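Local atomic coordinates of cytochrome b5-domain protein (Methanococcoides burtonii, PDB entry 6VZ6), a protein that binds one heme b through two axial histidines in a cytochrome b5-like domain and, as in other cytochromes b5, may serve in electron transfer. Residues N14-E19 with D40-G45; C21-K26 with I51-D56; V32-L37 with E68-V73. One frame throughout, in Å; residues are numbered along the deposited sequence.

The three contacts lie about 12 to 13 Å apart, centre to centre, within one small cytochrome b5-like domain, and each touches the heme. Along the chain their segments alternate: 14-19, 21-26 and 32-37 come first, and their partners 40-45, 51-56 and 68-73 follow in the same order. Contact 1 lies at the surface and includes the axial ligand His43. Contact 2 adds 51-56 to the edge strand 22-25 of the mixed sheet. Contact 3 leads into strand 72-76 of that sheet and holds a heme propionate. Cys21 packs on Gly15 and Gly41, and Phe23 on Val32. Contacts 2 and 3 thus join the mixed sheet to the heme pocket.

Contact 1 of 3, residues N14-E19 with D40-G45; sequences NGKDGE and DGDHQG. With HEM (protoporphyrin IX containing Fe), chain B.
Gly15 and Gly41 bring the two backbones together, with their CA atoms 3.9 Å apart. The CA of Gly41 also makes a C-H...O contact with Asn14 O at 3.4 Å. Asn14 OD1 accepts from Lys16 N and closes an Asx turn. A type I' turn, Lys16 to Glu19, follows. The side chain of Lys16 crosses those of Asp40 and Asp42 at about a right angle, and its bend at chi4 (-67°) brings NZ between them. In the conformer given for Asp42, Lys16 NZ lies 2.7 Å from Asp42 OD2, a salt bridge on the syn side but tilted out of the carboxylate plane. Lys16 NZ also donates to Asp40 O at 3.0 Å, nearly along the C=O axis. The hydrogen bond in the salt bridge from Lys16 NZ to Asp40 OD2, 3.2 Å, is weak. A water joins Asp17 N to Asp40 OD1. In strand 42-43, His43 NE2 binds the heme iron at 2.1 Å, with His62 as the other axial ligand. Leu37 O accepts from His43 ND1. With Asp42 in this conformer, the ammonium group of Lys16 has three oxygen partners, and its charge would be expected to offset the two carboxylates just before the axial histidine.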
loop_
_atom_site.group_PDB
_atom_site.type_symbol
_atom_site.label_atom_id
_atom_site.label_comp_id
_atom_site.label_asym_id
_atom_site.label_seq_id
_atom_site.Cartn_x
_atom_site.Cartn_y
_atom_site.Cartn_z
ATOM N N ASN A 14 6.917 -1.281 4.253
ATOM C CA ASN A 14 7.140 -1.751 2.895
ATOM C C ASN A 14 7.104 -3.268 2.800
ATOM O O ASN A 14 7.561 -3.845 1.822
ATOM C CB ASN A 14 8.472 -1.247 2.369
ATOM C CG ASN A 14 9.643 -1.849 3.113
ATOM O OD1 ASN A 14 9.467 -2.597 4.065
ATOM N ND2 ASN A 14 10.855 -1.548 2.665
ATOM N N GLY A 15 6.565 -3.938 3.799
ATOM C CA GLY A 15 6.392 -5.365 3.665
ATOM C C GLY A 15 7.633 -6.195 3.873
ATOM O O GLY A 15 7.582 -7.409 3.658
ATOM N N LYS A 16 8.733 -5.592 4.302
ATOM C CA LYS A 16 9.986 -6.313 4.462
ATOM C C LYS A 16 10.514 -6.201 5.886
ATOM O O LYS A 16 10.265 -5.207 6.590
ATOM C CB LYS A 16 11.035 -5.784 3.469
ATOM C CG LYS A 16 10.649 -6.061 2.001
ATOM C CD LYS A 16 11.620 -5.368 1.062
ATOM C CE LYS A 16 11.132 -5.381 -0.391
ATOM N NZ LYS A 16 11.118 -6.762 -0.957
ATOM N N ASP A 17 11.279 -7.210 6.295
ATOM C CA ASP A 17 12.080 -7.126 7.516
ATOM C C ASP A 17 11.197 -7.043 8.770
ATOM O O ASP A 17 11.538 -6.376 9.748
ATOM C CB ASP A 17 13.035 -5.927 7.474
ATOM C CG ASP A 17 13.991 -5.939 6.266
ATOM O OD1 ASP A 17 14.550 -7.008 5.898
ATOM O OD2 ASP A 17 14.196 -4.839 5.706
ATOM N N GLY A 18 10.076 -7.729 8.760
ATOM C CA GLY A 18 9.193 -7.669 9.911
ATOM C C GLY A 18 8.202 -6.503 9.906
ATOM O O GLY A 18 7.421 -6.380 10.854
ATOM N N GLU A 19 8.231 -5.639 8.882
ATOM C CA GLU A 19 7.236 -4.585 8.731
ATOM C C GLU A 19 6.068 -5.044 7.865
ATOM O O GLU A 19 6.240 -5.781 6.898
ATOM C CB GLU A 19 7.875 -3.328 8.127
ATOM C CG GLU A 19 9.170 -2.901 8.769
ATOM C CD GLU A 19 8.941 -2.549 10.166
ATOM O OE1 GLU A 19 7.869 -1.953 10.418
ATOM O OE2 GLU A 19 9.780 -2.911 11.011
ATOM N N ASP A 40 6.236 -10.289 0.633
ATOM C CA ASP A 40 7.487 -9.586 0.882
ATOM C C ASP A 40 7.439 -8.150 0.384
ATOM O O ASP A 40 8.488 -7.529 0.165
ATOM C CB ASP A 40 8.670 -10.341 0.253
ATOM C CG ASP A 40 10.009 -9.980 0.890
ATOM O OD1 ASP A 40 10.089 -9.882 2.145
ATOM O OD2 ASP A 40 10.980 -9.781 0.123
ATOM N N GLY A 41 6.233 -7.600 0.225
ATOM C CA GLY A 41 6.087 -6.208 -0.160
ATOM C C GLY A 41 6.408 -5.938 -1.617
ATOM O O GLY A 41 6.687 -4.791 -1.976
ATOM N N ASP A 42 6.382 -6.963 -2.463
ATOM C CA ASP A 42 6.719 -6.841 -3.878
ATOM C C ASP A 42 5.501 -7.286 -4.679
ATOM O O ASP A 42 5.034 -8.416 -4.521
ATOM C CB ASP A 42 7.945 -7.689 -4.225
ATOM C CG ASP A 42 9.241 -7.196 -3.548
ATOM O OD1 ASP A 42 9.510 -5.968 -3.555
ATOM O OD2 ASP A 42 10.003 -8.054 -3.024
ATOM N N HIS A 43 4.991 -6.403 -5.540
ATOM C CA HIS A 43 3.790 -6.659 -6.323
ATOM C C HIS A 43 4.181 -6.815 -7.789
ATOM O O HIS A 43 4.517 -5.828 -8.457
ATOM C CB HIS A 43 2.809 -5.516 -6.125
ATOM C CG HIS A 43 1.465 -5.734 -6.745
ATOM N ND1 HIS A 43 0.686 -6.839 -6.484
ATOM C CD2 HIS A 43 0.719 -4.934 -7.545
ATOM C CE1 HIS A 43 -0.467 -6.730 -7.124
ATOM N NE2 HIS A 43 -0.463 -5.591 -7.797
ATOM N N GLN A 44 4.143 -8.053 -8.276
ATOM C CA GLN A 44 4.333 -8.356 -9.694
ATOM C C GLN A 44 5.666 -7.856 -10.240
ATOM O O GLN A 44 5.765 -7.525 -11.426
ATOM C CB GLN A 44 3.196 -7.749 -10.534
ATOM C CG GLN A 44 1.811 -8.250 -10.154
ATOM C CD GLN A 44 1.605 -9.711 -10.516
ATOM O OE1 GLN A 44 1.486 -10.059 -11.702
ATOM N NE2 GLN A 44 1.580 -10.573 -9.507
ATOM N N GLY A 45 6.680 -7.758 -9.394
ATOM C CA GLY A 45 8.000 -7.341 -9.826
ATOM C C GLY A 45 8.107 -5.893 -10.210
ATOM O O GLY A 45 9.157 -5.475 -10.699
HETATM C CHA HEM B . -4.248 -7.303 -8.022
HETATM C CHB HEM B . -0.954 -6.590 -11.404
HETATM C CHC HEM B . -0.150 -2.140 -9.803
HETATM C CHD HEM B . -2.976 -3.130 -6.007
HETATM C C1A HEM B . -3.503 -7.459 -9.148
HETATM C C2A HEM B . -3.638 -8.528 -10.106
HETATM C C3A HEM B . -2.693 -8.329 -11.042
HETATM C C4A HEM B . -1.966 -7.130 -10.685
HETATM C CMA HEM B . -2.369 -9.149 -12.307
HETATM C CAA HEM B . -4.694 -9.658 -9.972
HETATM C CBA HEM B . -5.389 -9.999 -11.278
HETATM C CGA HEM B . -6.459 -8.988 -11.477
HETATM O O1A HEM B . -6.966 -8.529 -10.435
HETATM O O2A HEM B . -6.784 -8.651 -12.654
HETATM C C1B HEM B . -0.469 -5.333 -11.246
HETATM C C2B HEM B . 0.546 -4.816 -12.067
HETATM C C3B HEM B . 0.805 -3.576 -11.684
HETATM C C4B HEM B . -0.043 -3.283 -10.543
HETATM C CMB HEM B . 1.182 -5.562 -13.247
HETATM C CAB HEM B . 1.790 -2.729 -12.516
HETATM C CBB HEM B . 1.508 -1.438 -12.738
HETATM C C1C HEM B . -0.867 -2.007 -8.641
HETATM C C2C HEM B . -0.966 -0.799 -7.834
HETATM C C3C HEM B . -1.743 -1.081 -6.769
HETATM C C4C HEM B . -2.165 -2.467 -6.888
HETATM C CMC HEM B . -0.244 0.513 -8.188
HETATM C CAC HEM B . -2.204 -0.216 -5.553
HETATM C CBC HEM B . -2.401 1.087 -5.613
HETATM C C1D HEM B . -3.515 -4.378 -6.177
HETATM C C2D HEM B . -4.307 -5.124 -5.213
HETATM C C3D HEM B . -4.684 -6.267 -5.778
HETATM C C4D HEM B . -4.104 -6.287 -7.096
HETATM C CMD HEM B . -4.683 -4.621 -3.796
HETATM C CAD HEM B . -5.537 -7.417 -5.178
HETATM C CBD HEM B . -4.612 -8.316 -4.361
HETATM C CGD HEM B . -5.319 -9.533 -3.801
HETATM O O1D HEM B . -4.713 -10.279 -3.005
HETATM O O2D HEM B . -6.520 -9.716 -4.088
HETATM N NA HEM B . -2.497 -6.617 -9.528
HETATM N NB HEM B . -0.795 -4.391 -10.298
HETATM N NC HEM B . -1.632 -2.995 -8.048
HETATM N ND HEM B . -3.396 -5.127 -7.315
HETATM FE FE HEM B . -2.111 -4.811 -8.819
HETATM O O HOH W 1 12.009 -9.181 4.182
#

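Contact 2 of 3, residues C21-K26 with I51-D56; sequences CYFAYK and IDLTAD. With HEM (protoporphyrin IX containing Fe), chain B.
Thr54, Ala24 and Leu53 have the most surface buried where 51-56 runs beside strand 22-25. Thr54 OG1 accepts from Lys26 N at 2.9 Å, and the bond is nearly straight (174°). Thr54 OG1 also donates to Asp52 OD1 at 2.6 Å, using the syn lone pair of that oxygen. Thr54 N reaches Asp52 OD1 from the anti side and closes an Asx turn. Asp52 thus fixes the hydroxyl that receives Lys26. The methyl CG2 of Thr54 meets Lys26 CG, while Lys26 CG also lies over the centre of the Tyr25 ring.

Ala24 is bonded through both sides of its backbone. Ala24 N donates to Ile51 O at 3.0 Å, and Ala24 O accepts from Leu53 N at 2.8 Å. These two bonds make a single bridge between Ala24 and Asp52. The CB of Ala24 rests on CA and CB of Asp52.

Leu53 crosses Phe23 at about a right angle. Leu53 CD1 touches Phe23 CB at 3.8 Å. Leu53 CB meets the heme vinyl atom CBC at 3.7 Å. The other carbon of that vinyl, CAC, lies over one face of the Phe23 ring, offset toward its rim. With chi1 at 56°, the ring of Phe23 turns toward the heme and away from 51-56.

Strand 22-25 is an edge of the mixed sheet, where it pairs with strand 28-31. Ala24 also touches Leu10 of helix 7-12 and Leu76 of strand 72-76. Segment 51-56 leads into the short, weakly bonded helix 54-57.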
loop_
_atom_site.group_PDB
_atom_site.type_symbol
_atom_site.label_atom_id
_atom_site.label_comp_id
_atom_site.label_asym_id
_atom_site.label_seq_id
_atom_site.Cartn_x
_atom_site.Cartn_y
_atom_site.Cartn_z
ATOM N N CYS A 21 2.968 -4.513 5.110
ATOM C CA CYS A 21 2.980 -3.930 3.770
ATOM C C CYS A 21 1.782 -2.996 3.609
ATOM O O CYS A 21 0.637 -3.449 3.463
ATOM C CB CYS A 21 2.980 -5.004 2.688
ATOM S SG CYS A 21 3.282 -4.264 1.012
ATOM N N TYR A 22 2.066 -1.690 3.703
ATOM C CA TYR A 22 1.097 -0.616 3.497
ATOM C C TYR A 22 1.404 0.092 2.189
ATOM O O TYR A 22 2.549 0.072 1.730
ATOM C CB TYR A 22 1.173 0.439 4.600
ATOM C CG TYR A 22 0.777 -0.022 5.987
ATOM C CD1 TYR A 22 0.184 -1.274 6.215
ATOM C CD2 TYR A 22 0.978 0.808 7.061
ATOM C CE1 TYR A 22 -0.201 -1.657 7.517
ATOM C CE2 TYR A 22 0.601 0.445 8.330
ATOM C CZ TYR A 22 0.028 -0.781 8.553
ATOM O OH TYR A 22 -0.305 -1.038 9.838
ATOM N N PHE A 23 0.381 0.701 1.586
ATOM C CA PHE A 23 0.615 1.697 0.542
ATOM C C PHE A 23 -0.456 2.779 0.639
ATOM O O PHE A 23 -1.434 2.648 1.363
ATOM C CB PHE A 23 0.689 1.092 -0.880
ATOM C CG PHE A 23 -0.511 0.303 -1.291
ATOM C CD1 PHE A 23 -1.728 0.925 -1.503
ATOM C CD2 PHE A 23 -0.414 -1.080 -1.499
ATOM C CE1 PHE A 23 -2.848 0.188 -1.876
ATOM C CE2 PHE A 23 -1.520 -1.814 -1.903
ATOM C CZ PHE A 23 -2.745 -1.178 -2.057
ATOM N N ALA A 24 -0.250 3.877 -0.064
ATOM C CA ALA A 24 -1.258 4.923 -0.121
ATOM C C ALA A 24 -1.889 4.966 -1.503
ATOM O O ALA A 24 -1.263 4.648 -2.517
ATOM C CB ALA A 24 -0.668 6.280 0.250
ATOM N N TYR A 25 -3.168 5.300 -1.512
ATOM C CA TYR A 25 -3.929 5.483 -2.736
ATOM C C TYR A 25 -4.965 6.565 -2.474
ATOM O O TYR A 25 -5.828 6.389 -1.604
ATOM C CB TYR A 25 -4.597 4.186 -3.172
ATOM C CG TYR A 25 -5.443 4.340 -4.420
ATOM C CD1 TYR A 25 -4.851 4.396 -5.657
ATOM C CD2 TYR A 25 -6.830 4.432 -4.350
ATOM C CE1 TYR A 25 -5.601 4.513 -6.808
ATOM C CE2 TYR A 25 -7.609 4.560 -5.513
ATOM C CZ TYR A 25 -6.960 4.612 -6.740
ATOM O OH TYR A 25 -7.655 4.720 -7.910
ATOM N N LYS A 26 -4.839 7.700 -3.179
ATOM C CA LYS A 26 -5.784 8.803 -3.036
ATOM C C LYS A 26 -6.020 9.137 -1.567
ATOM O O LYS A 26 -7.150 9.190 -1.084
ATOM C CB LYS A 26 -7.090 8.453 -3.769
ATOM C CG LYS A 26 -6.839 8.334 -5.301
ATOM C CD LYS A 26 -8.114 8.154 -6.100
ATOM C CE LYS A 26 -7.857 8.292 -7.612
ATOM N NZ LYS A 26 -8.987 7.763 -8.402
ATOM N N ILE A 51 4.773 3.276 -0.139
ATOM C CA ILE A 51 4.769 4.388 -1.088
ATOM C C ILE A 51 3.324 4.756 -1.412
ATOM O O ILE A 51 2.426 3.903 -1.387
ATOM C CB ILE A 51 5.476 3.977 -2.423
ATOM C CG1 ILE A 51 6.909 3.503 -2.154
ATOM C CG2 ILE A 51 5.493 5.105 -3.430
ATOM C CD1 ILE A 51 7.713 4.506 -1.366
ATOM N N ASP A 52 3.134 6.013 -1.823
ATOM C CA ASP A 52 1.879 6.459 -2.408
ATOM C C ASP A 52 1.834 5.968 -3.845
ATOM O O ASP A 52 2.584 6.454 -4.708
ATOM C CB ASP A 52 1.798 7.975 -2.351
ATOM C CG ASP A 52 0.498 8.503 -2.896
ATOM O OD1 ASP A 52 -0.255 7.745 -3.587
ATOM O OD2 ASP A 52 0.250 9.700 -2.615
ATOM N N LEU A 53 0.977 4.983 -4.112
ATOM C CA LEU A 53 0.930 4.346 -5.422
ATOM C C LEU A 53 -0.189 4.916 -6.313
ATOM O O LEU A 53 -0.591 4.273 -7.304
ATOM C CB LEU A 53 0.791 2.832 -5.240
ATOM C CG LEU A 53 2.023 2.140 -4.669
ATOM C CD1 LEU A 53 1.758 0.676 -4.461
ATOM C CD2 LEU A 53 3.215 2.329 -5.608
ATOM N N THR A 54 -0.673 6.124 -6.004
ATOM C CA THR A 54 -1.776 6.691 -6.782
ATOM C C THR A 54 -1.404 6.791 -8.263
ATOM O O THR A 54 -2.134 6.321 -9.139
ATOM C CB THR A 54 -2.172 8.063 -6.242
ATOM O OG1 THR A 54 -2.522 8.017 -4.862
ATOM C CG2 THR A 54 -3.398 8.639 -7.025
ATOM N N ALA A 55 -0.254 7.376 -8.564
ATOM C CA ALA A 55 0.146 7.528 -9.964
ATOM C C ALA A 55 0.332 6.163 -10.622
ATOM O O ALA A 55 -0.093 5.935 -11.753
ATOM C CB ALA A 55 1.439 8.345 -10.051
ATOM N N ASP A 56 0.926 5.220 -9.905
ATOM C CA ASP A 56 1.253 3.938 -10.511
ATOM C C ASP A 56 0.009 3.150 -10.847
ATOM O O ASP A 56 0.023 2.353 -11.789
ATOM C CB ASP A 56 2.175 3.169 -9.579
ATOM C CG ASP A 56 3.382 3.999 -9.176
ATOM O OD1 ASP A 56 4.425 3.836 -9.823
ATOM O OD2 ASP A 56 3.275 4.860 -8.230
HETATM C CHA HEM B . -4.248 -7.303 -8.022
HETATM C CHB HEM B . -0.954 -6.590 -11.404
HETATM C CHC HEM B . -0.150 -2.140 -9.803
HETATM C CHD HEM B . -2.976 -3.130 -6.007
HETATM C C1A HEM B . -3.503 -7.459 -9.148
HETATM C C2A HEM B . -3.638 -8.528 -10.106
HETATM C C3A HEM B . -2.693 -8.329 -11.042
HETATM C C4A HEM B . -1.966 -7.130 -10.685
HETATM C CMA HEM B . -2.369 -9.149 -12.307
HETATM C CAA HEM B . -4.694 -9.658 -9.972
HETATM C CBA HEM B . -5.389 -9.999 -11.278
HETATM C CGA HEM B . -6.459 -8.988 -11.477
HETATM O O1A HEM B . -6.966 -8.529 -10.435
HETATM O O2A HEM B . -6.784 -8.651 -12.654
HETATM C C1B HEM B . -0.469 -5.333 -11.246
HETATM C C2B HEM B . 0.546 -4.816 -12.067
HETATM C C3B HEM B . 0.805 -3.576 -11.684
HETATM C C4B HEM B . -0.043 -3.283 -10.543
HETATM C CMB HEM B . 1.182 -5.562 -13.247
HETATM C CAB HEM B . 1.790 -2.729 -12.516
HETATM C CBB HEM B . 1.508 -1.438 -12.738
HETATM C C1C HEM B . -0.867 -2.007 -8.641
HETATM C C2C HEM B . -0.966 -0.799 -7.834
HETATM C C3C HEM B . -1.743 -1.081 -6.769
HETATM C C4C HEM B . -2.165 -2.467 -6.888
HETATM C CMC HEM B . -0.244 0.513 -8.188
HETATM C CAC HEM B . -2.204 -0.216 -5.553
HETATM C CBC HEM B . -2.401 1.087 -5.613
HETATM C C1D HEM B . -3.515 -4.378 -6.177
HETATM C C2D HEM B . -4.307 -5.124 -5.213
HETATM C C3D HEM B . -4.684 -6.267 -5.778
HETATM C C4D HEM B . -4.104 -6.287 -7.096
HETATM C CMD HEM B . -4.683 -4.621 -3.796
HETATM C CAD HEM B . -5.537 -7.417 -5.178
HETATM C CBD HEM B . -4.612 -8.316 -4.361
HETATM C CGD HEM B . -5.319 -9.533 -3.801
HETATM O O1D HEM B . -4.713 -10.279 -3.005
HETATM O O2D HEM B . -6.520 -9.716 -4.088
HETATM N NA HEM B . -2.497 -6.617 -9.528
HETATM N NB HEM B . -0.795 -4.391 -10.298
HETATM N NC HEM B . -1.632 -2.995 -8.048
HETATM N ND HEM B . -3.396 -5.127 -7.315
HETATM FE FE HEM B . -2.111 -4.811 -8.819
#

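Contact 3 of 3, residues V32-L37 with E68-V73; sequences VTESML and EDFPVV. With HEM (protoporphyrin IX containing Fe), chain B.
Val32 overlaps one face of the Phe70 ring. Its CG1 methyl makes a CH-pi contact, with Val32 CG1 4.1 Å from the Phe70 ring centroid and offset toward the rim. The contact closes part of the heme pocket of the cytochrome b5-like fold, where the loop 32-37 faces the segment that leads into strand 72-76. The loop starts with a type I turn from Val32 to Ser35, in which Ser35 N donates to Val32 O.

Phe70 has by far the largest buried area here. Its ring is met from several directions. Glu34 approaches along the ring edge, with Glu34 CG in the ring plane and 3.6 Å from Phe70 CE1. The side chains of Glu34 and Phe70 slide past each other in opposite directions. The position of the Glu34 carboxylate itself is doubtful, because one of its oxygens sits too close to the backbone of Val32. Ser35 CB adds a contact at Phe70 CZ.

The far end of the ring reaches the heme. Phe70 CZ is 3.6 Å from heme propionate oxygen O1D, and O2D of the same carboxylate lies at the ring edge, in plane. Leu37 CD1 touches the heme at CAA, the first carbon of the other propionate. Val32 also packs on Phe23 and Trp38, and Val73 on Tyr22, so both segments reach strand 22-25.

Ser35 OG ties the loop to the heme. It is set anti to the backbone N (chi1 163°), which places OG within reach of both O1D of the propionate and Leu37 N. It accepts from Leu37 N, forming an ST turn, and its own proton goes to the heme: Ser35 OG donates to heme O1D at 2.6 Å.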
loop_
_atom_site.group_PDB
_atom_site.type_symbol
_atom_site.label_atom_id
_atom_site.label_comp_id
_atom_site.label_asym_id
_atom_site.label_seq_id
_atom_site.Cartn_x
_atom_site.Cartn_y
_atom_site.Cartn_z
ATOM N N VAL A 32 -2.092 -4.321 2.947
ATOM C CA VAL A 32 -2.216 -5.490 2.077
ATOM C C VAL A 32 -1.282 -6.613 2.522
ATOM O O VAL A 32 -0.999 -7.506 1.753
ATOM C CB VAL A 32 -1.993 -5.145 0.591
ATOM C CG1 VAL A 32 -3.096 -4.251 0.113
ATOM C CG2 VAL A 32 -0.625 -4.501 0.390
ATOM N N THR A 33 -0.819 -6.579 3.771
ATOM C CA THR A 33 0.169 -7.557 4.248
ATOM C C THR A 33 -0.259 -8.991 3.937
ATOM O O THR A 33 0.589 -9.849 3.647
ATOM C CB THR A 33 0.352 -7.402 5.775
ATOM O OG1 THR A 33 0.723 -6.069 6.084
ATOM C CG2 THR A 33 1.394 -8.360 6.322
ATOM N N GLU A 34 -1.577 -9.231 3.966
ATOM C CA GLU A 34 -2.195 -10.536 3.803
ATOM C C GLU A 34 -2.323 -10.974 2.360
ATOM O O GLU A 34 -2.570 -12.147 2.105
ATOM C CB GLU A 34 -3.633 -10.495 4.366
ATOM C CG GLU A 34 -4.522 -9.268 3.827
ATOM C CD GLU A 34 -4.325 -7.933 4.602
ATOM O OE1 GLU A 34 -5.147 -7.563 5.453
ATOM O OE2 GLU A 34 -3.378 -7.221 4.351
ATOM N N SER A 35 -2.178 -10.076 1.399
ATOM C CA SER A 35 -2.414 -10.439 0.018
ATOM C C SER A 35 -1.315 -11.371 -0.488
ATOM O O SER A 35 -0.112 -11.109 -0.322
ATOM C CB SER A 35 -2.465 -9.191 -0.857
ATOM O OG SER A 35 -2.312 -9.550 -2.227
ATOM N N MET A 36 -1.732 -12.444 -1.145
ATOM C CA MET A 36 -0.777 -13.327 -1.796
ATOM C C MET A 36 -0.051 -12.648 -2.945
ATOM O O MET A 36 0.971 -13.169 -3.389
ATOM C CB MET A 36 -1.490 -14.580 -2.324
ATOM C CG MET A 36 -2.012 -15.544 -1.245
ATOM S SD MET A 36 -2.681 -17.097 -1.915
ATOM C CE MET A 36 -2.794 -16.749 -3.675
ATOM N N LEU A 37 -0.552 -11.515 -3.454
ATOM C CA LEU A 37 0.137 -10.777 -4.509
ATOM C C LEU A 37 1.027 -9.660 -3.994
ATOM O O LEU A 37 1.639 -8.943 -4.807
ATOM C CB LEU A 37 -0.866 -10.204 -5.499
ATOM C CG LEU A 37 -1.847 -11.222 -6.071
ATOM C CD1 LEU A 37 -2.750 -10.681 -7.134
ATOM C CD2 LEU A 37 -1.061 -12.409 -6.647
ATOM N N GLU A 68 -10.848 -2.747 -2.622
ATOM C CA GLU A 68 -11.974 -2.675 -1.700
ATOM C C GLU A 68 -11.965 -3.778 -0.677
ATOM O O GLU A 68 -12.509 -3.590 0.412
ATOM C CB GLU A 68 -13.285 -2.707 -2.472
ATOM C CG GLU A 68 -13.404 -1.503 -3.399
ATOM C CD GLU A 68 -14.800 -1.330 -3.992
ATOM O OE1 GLU A 68 -15.707 -2.135 -3.674
ATOM O OE2 GLU A 68 -14.970 -0.383 -4.776
ATOM N N ASP A 69 -11.328 -4.890 -0.977
ATOM C CA ASP A 69 -11.213 -5.990 -0.040
ATOM C C ASP A 69 -10.152 -5.782 1.025
ATOM O O ASP A 69 -9.966 -6.677 1.832
ATOM C CB ASP A 69 -10.885 -7.293 -0.808
ATOM C CG ASP A 69 -12.059 -7.790 -1.672
ATOM O OD1 ASP A 69 -13.237 -7.586 -1.288
ATOM O OD2 ASP A 69 -11.798 -8.372 -2.747
ATOM N N PHE A 70 -9.424 -4.678 1.031
ATOM C CA PHE A 70 -8.364 -4.487 2.018
ATOM C C PHE A 70 -8.677 -3.305 2.916
ATOM O O PHE A 70 -9.285 -2.337 2.483
ATOM C CB PHE A 70 -6.993 -4.316 1.343
ATOM C CG PHE A 70 -6.572 -5.583 0.649
ATOM C CD1 PHE A 70 -5.914 -6.592 1.358
ATOM C CD2 PHE A 70 -6.955 -5.833 -0.651
ATOM C CE1 PHE A 70 -5.589 -7.801 0.757
ATOM C CE2 PHE A 70 -6.637 -7.052 -1.270
ATOM C CZ PHE A 70 -5.971 -8.029 -0.560
ATOM N N PRO A 71 -8.310 -3.393 4.185
ATOM C CA PRO A 71 -8.682 -2.343 5.130
ATOM C C PRO A 71 -7.852 -1.079 4.949
ATOM O O PRO A 71 -6.644 -1.106 4.660
ATOM C CB PRO A 71 -8.441 -2.987 6.493
ATOM C CG PRO A 71 -7.297 -3.951 6.242
ATOM C CD PRO A 71 -7.541 -4.474 4.826
ATOM N N VAL A 72 -8.545 0.050 5.092
ATOM C CA VAL A 72 -7.896 1.349 5.209
ATOM C C VAL A 72 -7.573 1.573 6.685
ATOM O O VAL A 72 -8.465 1.546 7.535
ATOM C CB VAL A 72 -8.793 2.453 4.642
ATOM C CG1 VAL A 72 -8.205 3.847 4.958
ATOM C CG2 VAL A 72 -8.966 2.222 3.124
ATOM N N VAL A 73 -6.287 1.736 6.993
ATOM C CA VAL A 73 -5.779 1.850 8.367
ATOM C C VAL A 73 -5.301 3.256 8.696
ATOM O O VAL A 73 -4.913 3.534 9.846
ATOM C CB VAL A 73 -4.669 0.820 8.605
ATOM C CG1 VAL A 73 -5.196 -0.587 8.356
ATOM C CG2 VAL A 73 -3.435 1.025 7.677
HETATM C CHA HEM B . -4.248 -7.303 -8.022
HETATM C CHB HEM B . -0.954 -6.590 -11.404
HETATM C CHC HEM B . -0.150 -2.140 -9.803
HETATM C CHD HEM B . -2.976 -3.130 -6.007
HETATM C C1A HEM B . -3.503 -7.459 -9.148
HETATM C C2A HEM B . -3.638 -8.528 -10.106
HETATM C C3A HEM B . -2.693 -8.329 -11.042
HETATM C C4A HEM B . -1.966 -7.130 -10.685
HETATM C CMA HEM B . -2.369 -9.149 -12.307
HETATM C CAA HEM B . -4.694 -9.658 -9.972
HETATM C CBA HEM B . -5.389 -9.999 -11.278
HETATM C CGA HEM B . -6.459 -8.988 -11.477
HETATM O O1A HEM B . -6.966 -8.529 -10.435
HETATM O O2A HEM B . -6.784 -8.651 -12.654
HETATM C C1B HEM B . -0.469 -5.333 -11.246
HETATM C C2B HEM B . 0.546 -4.816 -12.067
HETATM C C3B HEM B . 0.805 -3.576 -11.684
HETATM C C4B HEM B . -0.043 -3.283 -10.543
HETATM C CMB HEM B . 1.182 -5.562 -13.247
HETATM C CAB HEM B . 1.790 -2.729 -12.516
HETATM C CBB HEM B . 1.508 -1.438 -12.738
HETATM C C1C HEM B . -0.867 -2.007 -8.641
HETATM C C2C HEM B . -0.966 -0.799 -7.834
HETATM C C3C HEM B . -1.743 -1.081 -6.769
HETATM C C4C HEM B . -2.165 -2.467 -6.888
HETATM C CMC HEM B . -0.244 0.513 -8.188
HETATM C CAC HEM B . -2.204 -0.216 -5.553
HETATM C CBC HEM B . -2.401 1.087 -5.613
HETATM C C1D HEM B . -3.515 -4.378 -6.177
HETATM C C2D HEM B . -4.307 -5.124 -5.213
HETATM C C3D HEM B . -4.684 -6.267 -5.778
HETATM C C4D HEM B . -4.104 -6.287 -7.096
HETATM C CMD HEM B . -4.683 -4.621 -3.796
HETATM C CAD HEM B . -5.537 -7.417 -5.178
HETATM C CBD HEM B . -4.612 -8.316 -4.361
HETATM C CGD HEM B . -5.319 -9.533 -3.801
HETATM O O1D HEM B . -4.713 -10.279 -3.005
HETATM O O2D HEM B . -6.520 -9.716 -4.088
HETATM N NA HEM B . -2.497 -6.617 -9.528
HETATM N NB HEM B . -0.795 -4.391 -10.298
HETATM N NC HEM B . -1.632 -2.995 -8.048
HETATM N ND HEM B . -3.396 -5.127 -7.315
HETATM FE FE HEM B . -2.111 -4.811 -8.819
#